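Predicted ATPase of the ABC class (Vibrio vulnificus, PDB 5D6A) probably binds and hydrolyses ATP as an ABC-class P-loop ATPase, and is captured here with the ATP analogue AMP-PNP. Local coordinates at residues Tyr415-Asp420 and Glu439-His444; Lys258-Ile263 and Gln396-Leu401. All coordinates share one frame; numbering follows the deposited sequence.

How the interactions relate
Both interactions lie in the P-loop domain, and their centres are about 15 Å apart. Interaction 2 is the buried one. It ties the start of strand 260-264 to helix 390-401, and a charged arginine side chain does most of the touching. Interaction 1 is partly buried and lies nearer the surface. There the loop before strand 421-425 meets helix 434-443 through one isoleucine, and the second subunit packs close by. The two contacts also touch each other. Arg398 of interaction 2 reaches the end of segment 415-420, while Leu262 packs on Leu416 and Ala419. Segment 415-420 thus lies between the sheet and the outer helix.

Interaction 1: Tyr415-Asp420 and Glu439-His444; sequences YLDVAD and EVIQLH
Ile441 carries the contact from the side of helix 434-443. Its side chain meets Leu416 and Asp417 of the loop, and the backbones come nearest at Asp417 and Ile441, whose CA atoms are 6.7 Å apart.

The apolar part is small. Ile441 CD1 lies 4.0 Å from Leu416 CB, so the end of the isoleucine meets the base of the leucine side chain. CG1 of Ile441 is anti to its own carbonyl carbon (chi1 -55°), and the chain is extended beyond it (chi2 166°). This carries CD1 across to the loop.

Most of the touching is between that methyl and the loop backbone. Ile441 CD1 is 3.3 Å from Leu416 O and 3.5 Å from Asp417 CA. It therefore sits against the peptide that joins these two residues. This is van der Waals packing. The other branch takes a lesser share: Ile441 CG2 comes within 4.1 Å of Asp417 OD1. The side chains of Asp417 and Ile441 cross at about a right angle.

Polar bonds lie beside the methyl contact. Within the loop, the N atoms of Val418 and Ala419 make weak hydrogen bonds to Tyr415 O. A hydrogen bond from Lys438 NZ to Ala419 O adds a second tie between the loop and the same helix.

Other parts of the dimer complete the packing. Leu416 also touches Leu262 of the central sheet and Leu379 of the second subunit. Ile441 packs on Arg375 of that subunit.

The arrangement joins a loop between two parallel strands, 404-408 and 421-425, to the helix that follows edge strand 430-432. It belongs to the outer part of an ABC-class P-loop ATPase core, next to the subunit interface.

Interaction 2: Lys258-Ile263 and Gln396-Leu401; sequences KGITLI and QLRDEL
Two oxygens grip Arg398 NH1, Asp420 OD1 through a salt bridge and Val418 O through a probable hydrogen bond, as its side chain runs past Gly259 and Ile260. Asp420 OD1 also accepts a bond from Ile260 N, so this one oxygen links strand and arginine. The guanidinium has a further partner on its own helix: Arg398 NE makes a salt bridge with Asp399 OD1 at 2.8 Å. The oxygen lies near the guanidinium plane and is met on its syn side, 27° out of the carboxylate plane. Together these bonds should limit rotation of the group.

The contact with the strand is packing. Arg398 CD lies 3.6 Å from Gly259 CA, where no side chain intervenes. A bend at chi3 (64°) then turns the guanidinium, and Ile260 CD1 covers one of its faces, 3.9 Å from Arg398 NH1. The two side chains cross at about a right angle.

Strand 260-264 runs between parallel strands 404-408 and 421-425 and leads into a probable Walker A loop. Helix 390-401 precedes strand 404-408, and its Arg398 packs at the start of strand 260-264.

Interaction 1: Tyr415-Asp420 and Glu439-His444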
loop_
_atom_site.group_PDB
_atom_site.type_symbol
_atom_site.label_atom_id
_atom_site.label_comp_id
_atom_site.label_asym_id
_atom_site.label_seq_id
_atom_site.Cartn_x
_atom_site.Cartn_y
_atom_site.Cartn_z
ATOM N N TYR A 415 -5.124 29.281 -8.263
ATOM C CA TYR A 415 -3.881 29.376 -7.490
ATOM C C TYR A 415 -2.873 30.313 -8.148
ATOM O O TYR A 415 -2.007 30.865 -7.474
ATOM C CB TYR A 415 -3.224 28.004 -7.330
ATOM C CG TYR A 415 -3.790 27.145 -6.233
ATOM C CD1 TYR A 415 -4.931 26.380 -6.433
ATOM C CD2 TYR A 415 -3.159 27.073 -4.999
ATOM C CE1 TYR A 415 -5.439 25.580 -5.422
ATOM C CE2 TYR A 415 -3.656 26.279 -3.985
ATOM C CZ TYR A 415 -4.794 25.534 -4.200
ATOM O OH TYR A 415 -5.286 24.744 -3.189
ATOM N N LEU A 416 -2.981 30.478 -9.465
ATOM C CA LEU A 416 -2.066 31.339 -10.226
ATOM C C LEU A 416 -1.997 32.761 -9.680
ATOM O O LEU A 416 -0.990 33.452 -9.850
ATOM C CB LEU A 416 -2.497 31.403 -11.695
ATOM C CG LEU A 416 -2.508 30.097 -12.488
ATOM C CD1 LEU A 416 -3.070 30.344 -13.880
ATOM C CD2 LEU A 416 -1.114 29.493 -12.559
ATOM N N ASP A 417 -3.074 33.187 -9.029
ATOM C CA ASP A 417 -3.164 34.531 -8.482
ATOM C C ASP A 417 -2.211 34.751 -7.304
ATOM O O ASP A 417 -1.469 35.735 -7.278
ATOM C CB ASP A 417 -4.612 34.809 -8.062
ATOM C CG ASP A 417 -4.878 36.278 -7.779
ATOM O OD1 ASP A 417 -4.023 37.133 -8.101
ATOM O OD2 ASP A 417 -5.966 36.579 -7.247
ATOM N N VAL A 418 -2.217 33.824 -6.349
ATOM C CA VAL A 418 -1.385 33.955 -5.143
ATOM C C VAL A 418 0.045 33.391 -5.278
ATOM O O VAL A 418 0.875 33.594 -4.393
ATOM C CB VAL A 418 -2.082 33.299 -3.922
ATOM C CG1 VAL A 418 -2.087 31.776 -4.039
ATOM C CG2 VAL A 418 -1.419 33.730 -2.617
ATOM N N ALA A 419 0.338 32.703 -6.378
ATOM C CA ALA A 419 1.666 32.107 -6.570
ATOM C C ALA A 419 2.757 33.148 -6.809
ATOM O O ALA A 419 2.513 34.169 -7.441
ATOM C CB ALA A 419 1.634 31.121 -7.728
ATOM N N ASP A 420 3.957 32.876 -6.293
ATOM C CA ASP A 420 5.105 33.765 -6.483
ATOM C C ASP A 420 5.770 33.433 -7.810
ATOM O O ASP A 420 6.060 34.327 -8.607
ATOM C CB ASP A 420 6.143 33.610 -5.365
ATOM C CG ASP A 420 5.567 33.849 -3.983
ATOM O OD1 ASP A 420 4.580 33.175 -3.626
ATOM O OD2 ASP A 420 6.129 34.680 -3.236
ATOM N N GLU A 439 -0.382 37.659 -16.647
ATOM C CA GLU A 439 -1.159 38.255 -17.737
ATOM C C GLU A 439 -2.533 37.597 -17.884
ATOM O O GLU A 439 -3.525 38.275 -18.151
ATOM C CB GLU A 439 -0.395 38.152 -19.062
ATOM C CG GLU A 439 0.911 38.935 -19.106
ATOM C CD GLU A 439 1.666 38.763 -20.416
ATOM O OE1 GLU A 439 1.192 38.010 -21.296
ATOM O OE2 GLU A 439 2.742 39.380 -20.566
ATOM N N VAL A 440 -2.582 36.278 -17.708
ATOM C CA VAL A 440 -3.831 35.516 -17.819
ATOM C C VAL A 440 -4.857 35.918 -16.752
ATOM O O VAL A 440 -6.064 35.881 -16.995
ATOM C CB VAL A 440 -3.563 33.992 -17.726
ATOM C CG1 VAL A 440 -4.865 33.204 -17.646
ATOM C CG2 VAL A 440 -2.731 33.523 -18.912
ATOM N N ILE A 441 -4.367 36.311 -15.581
ATOM C CA ILE A 441 -5.227 36.704 -14.465
ATOM C C ILE A 441 -5.867 38.077 -14.682
ATOM O O ILE A 441 -7.041 38.278 -14.368
ATOM C CB ILE A 441 -4.428 36.726 -13.149
ATOM C CG1 ILE A 441 -3.748 35.373 -12.928
ATOM C CG2 ILE A 441 -5.340 37.071 -11.974
ATOM C CD1 ILE A 441 -2.679 35.399 -11.865
ATOM N N GLN A 442 -5.088 39.020 -15.209
ATOM C CA GLN A 442 -5.585 40.372 -15.466
ATOM C C GLN A 442 -6.732 40.357 -16.469
ATOM O O GLN A 442 -7.691 41.116 -16.337
ATOM C CB GLN A 442 -4.460 41.272 -15.981
ATOM C CG GLN A 442 -3.315 41.450 -14.996
ATOM C CD GLN A 442 -2.203 42.333 -15.533
ATOM O OE1 GLN A 442 -2.297 42.873 -16.637
ATOM N NE2 GLN A 442 -1.142 42.486 -14.749
ATOM N N LEU A 443 -6.626 39.482 -17.466
ATOM C CA LEU A 443 -7.650 39.352 -18.501
ATOM C C LEU A 443 -8.946 38.743 -17.961
ATOM O O LEU A 443 -10.035 39.113 -18.402
ATOM C CB LEU A 443 -7.124 38.505 -19.665
ATOM C CG LEU A 443 -5.920 39.074 -20.423
ATOM C CD1 LEU A 443 -5.394 38.060 -21.428
ATOM C CD2 LEU A 443 -6.278 40.385 -21.109
ATOM N N HIS A 444 -8.826 37.813 -17.014
ATOM C CA HIS A 444 -9.994 37.156 -16.425
ATOM C C HIS A 444 -9.819 36.908 -14.924
ATOM O O HIS A 444 -9.283 35.876 -14.530
ATOM C CB HIS A 444 -10.269 35.824 -17.134
ATOM C CG HIS A 444 -10.653 35.972 -18.574
ATOM N ND1 HIS A 444 -11.955 36.174 -18.980
ATOM C CD2 HIS A 444 -9.907 35.942 -19.703
ATOM C CE1 HIS A 444 -11.994 36.267 -20.297
ATOM N NE2 HIS A 444 -10.765 36.129 -20.761
#

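Interaction 2: Lys258-Ile263 and Gln396-Leu401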
loop_
_atom_site.group_PDB
_atom_site.type_symbol
_atom_site.label_atom_id
_atom_site.label_comp_id
_atom_site.label_asym_id
_atom_site.label_seq_id
_atom_site.Cartn_x
_atom_site.Cartn_y
_atom_site.Cartn_z
ATOM N N LYS A 258 11.689 30.751 -1.776
ATOM C CA LYS A 258 10.667 30.593 -0.751
ATOM C C LYS A 258 9.323 31.097 -1.261
ATOM O O LYS A 258 9.247 31.781 -2.283
ATOM C CB LYS A 258 11.047 31.355 0.517
ATOM C CG LYS A 258 12.272 30.822 1.241
ATOM C CD LYS A 258 12.576 31.684 2.455
ATOM C CE LYS A 258 13.781 31.181 3.231
ATOM N NZ LYS A 258 14.113 32.084 4.370
ATOM N N GLY A 259 8.265 30.757 -0.538
ATOM C CA GLY A 259 6.921 31.159 -0.915
ATOM C C GLY A 259 6.220 30.060 -1.683
ATOM O O GLY A 259 6.594 28.894 -1.592
ATOM N N ILE A 260 5.207 30.442 -2.450
ATOM C CA ILE A 260 4.421 29.493 -3.224
ATOM C C ILE A 260 4.993 29.327 -4.628
ATOM O O ILE A 260 5.221 30.308 -5.329
ATOM C CB ILE A 260 2.953 29.952 -3.322
ATOM C CG1 ILE A 260 2.382 30.181 -1.915
ATOM C CG2 ILE A 260 2.122 28.931 -4.091
ATOM C CD1 ILE A 260 0.976 30.742 -1.901
ATOM N N THR A 261 5.216 28.078 -5.026
ATOM C CA THR A 261 5.748 27.761 -6.347
ATOM C C THR A 261 4.859 26.716 -7.019
ATOM O O THR A 261 4.603 25.651 -6.455
ATOM C CB THR A 261 7.186 27.218 -6.260
ATOM O OG1 THR A 261 8.021 28.173 -5.593
ATOM C CG2 THR A 261 7.749 26.941 -7.653
ATOM N N LEU A 262 4.385 27.026 -8.221
ATOM C CA LEU A 262 3.529 26.109 -8.957
ATOM C C LEU A 262 4.296 25.411 -10.066
ATOM O O LEU A 262 5.183 25.998 -10.690
ATOM C CB LEU A 262 2.339 26.853 -9.562
ATOM C CG LEU A 262 1.429 27.581 -8.577
ATOM C CD1 LEU A 262 0.291 28.251 -9.331
ATOM C CD2 LEU A 262 0.893 26.622 -7.524
ATOM N N ILE A 263 3.944 24.150 -10.294
ATOM C CA ILE A 263 4.537 23.339 -11.348
ATOM C C ILE A 263 3.389 22.921 -12.260
ATOM O O ILE A 263 2.646 21.991 -11.953
ATOM C CB ILE A 263 5.279 22.116 -10.774
ATOM C CG1 ILE A 263 6.463 22.587 -9.924
ATOM C CG2 ILE A 263 5.776 21.210 -11.895
ATOM C CD1 ILE A 263 7.256 21.466 -9.285
ATOM N N GLN A 396 -1.637 32.817 3.388
ATOM C CA GLN A 396 -1.401 33.185 4.782
ATOM C C GLN A 396 -0.263 32.364 5.395
ATOM O O GLN A 396 0.504 32.879 6.206
ATOM C CB GLN A 396 -2.694 33.035 5.590
ATOM C CG GLN A 396 -3.790 33.994 5.138
ATOM C CD GLN A 396 -5.124 33.768 5.829
ATOM O OE1 GLN A 396 -5.399 32.687 6.346
ATOM N NE2 GLN A 396 -5.970 34.789 5.818
ATOM N N LEU A 397 -0.148 31.097 5.001
ATOM C CA LEU A 397 0.924 30.234 5.499
ATOM C C LEU A 397 2.289 30.829 5.173
ATOM O O LEU A 397 3.237 30.705 5.944
ATOM C CB LEU A 397 0.832 28.836 4.882
ATOM C CG LEU A 397 -0.346 27.933 5.249
ATOM C CD1 LEU A 397 -0.316 26.672 4.401
ATOM C CD2 LEU A 397 -0.329 27.568 6.726
ATOM N N ARG A 398 2.374 31.468 4.013
ATOM C CA ARG A 398 3.603 32.093 3.551
ATOM C C ARG A 398 3.885 33.410 4.257
ATOM O O ARG A 398 4.965 33.615 4.801
ATOM C CB ARG A 398 3.483 32.366 2.056
ATOM C CG ARG A 398 4.639 33.131 1.432
ATOM C CD ARG A 398 4.277 33.498 0.006
ATOM N NE ARG A 398 3.133 34.407 -0.017
ATOM C CZ ARG A 398 2.433 34.722 -1.104
ATOM N NH1 ARG A 398 2.732 34.187 -2.279
ATOM N NH2 ARG A 398 1.411 35.563 -1.009
ATOM N N ASP A 399 2.901 34.301 4.231
ATOM C CA ASP A 399 3.043 35.639 4.804
ATOM C C ASP A 399 3.120 35.682 6.326
ATOM O O ASP A 399 3.794 36.550 6.885
ATOM C CB ASP A 399 1.876 36.520 4.348
ATOM C CG ASP A 399 1.780 36.635 2.838
ATOM O OD1 ASP A 399 2.661 36.105 2.127
ATOM O OD2 ASP A 399 0.813 37.259 2.361
ATOM N N GLU A 400 2.439 34.753 6.992
ATOM C CA GLU A 400 2.390 34.739 8.457
ATOM C C GLU A 400 3.358 33.754 9.101
ATOM O O GLU A 400 4.028 34.088 10.079
ATOM C CB GLU A 400 0.968 34.421 8.922
ATOM C CG GLU A 400 -0.098 35.290 8.268
ATOM C CD GLU A 400 -1.491 35.076 8.843
ATOM O OE1 GLU A 400 -1.614 34.415 9.896
ATOM O OE2 GLU A 400 -2.466 35.588 8.247
ATOM N N LEU A 401 3.427 32.543 8.558
ATOM C CA LEU A 401 4.284 31.499 9.122
ATOM C C LEU A 401 5.562 31.256 8.322
ATOM O O LEU A 401 6.390 30.441 8.716
ATOM C CB LEU A 401 3.491 30.196 9.239
ATOM C CG LEU A 401 2.173 30.306 10.014
ATOM C CD1 LEU A 401 1.440 28.972 10.019
ATOM C CD2 LEU A 401 2.411 30.792 11.435
#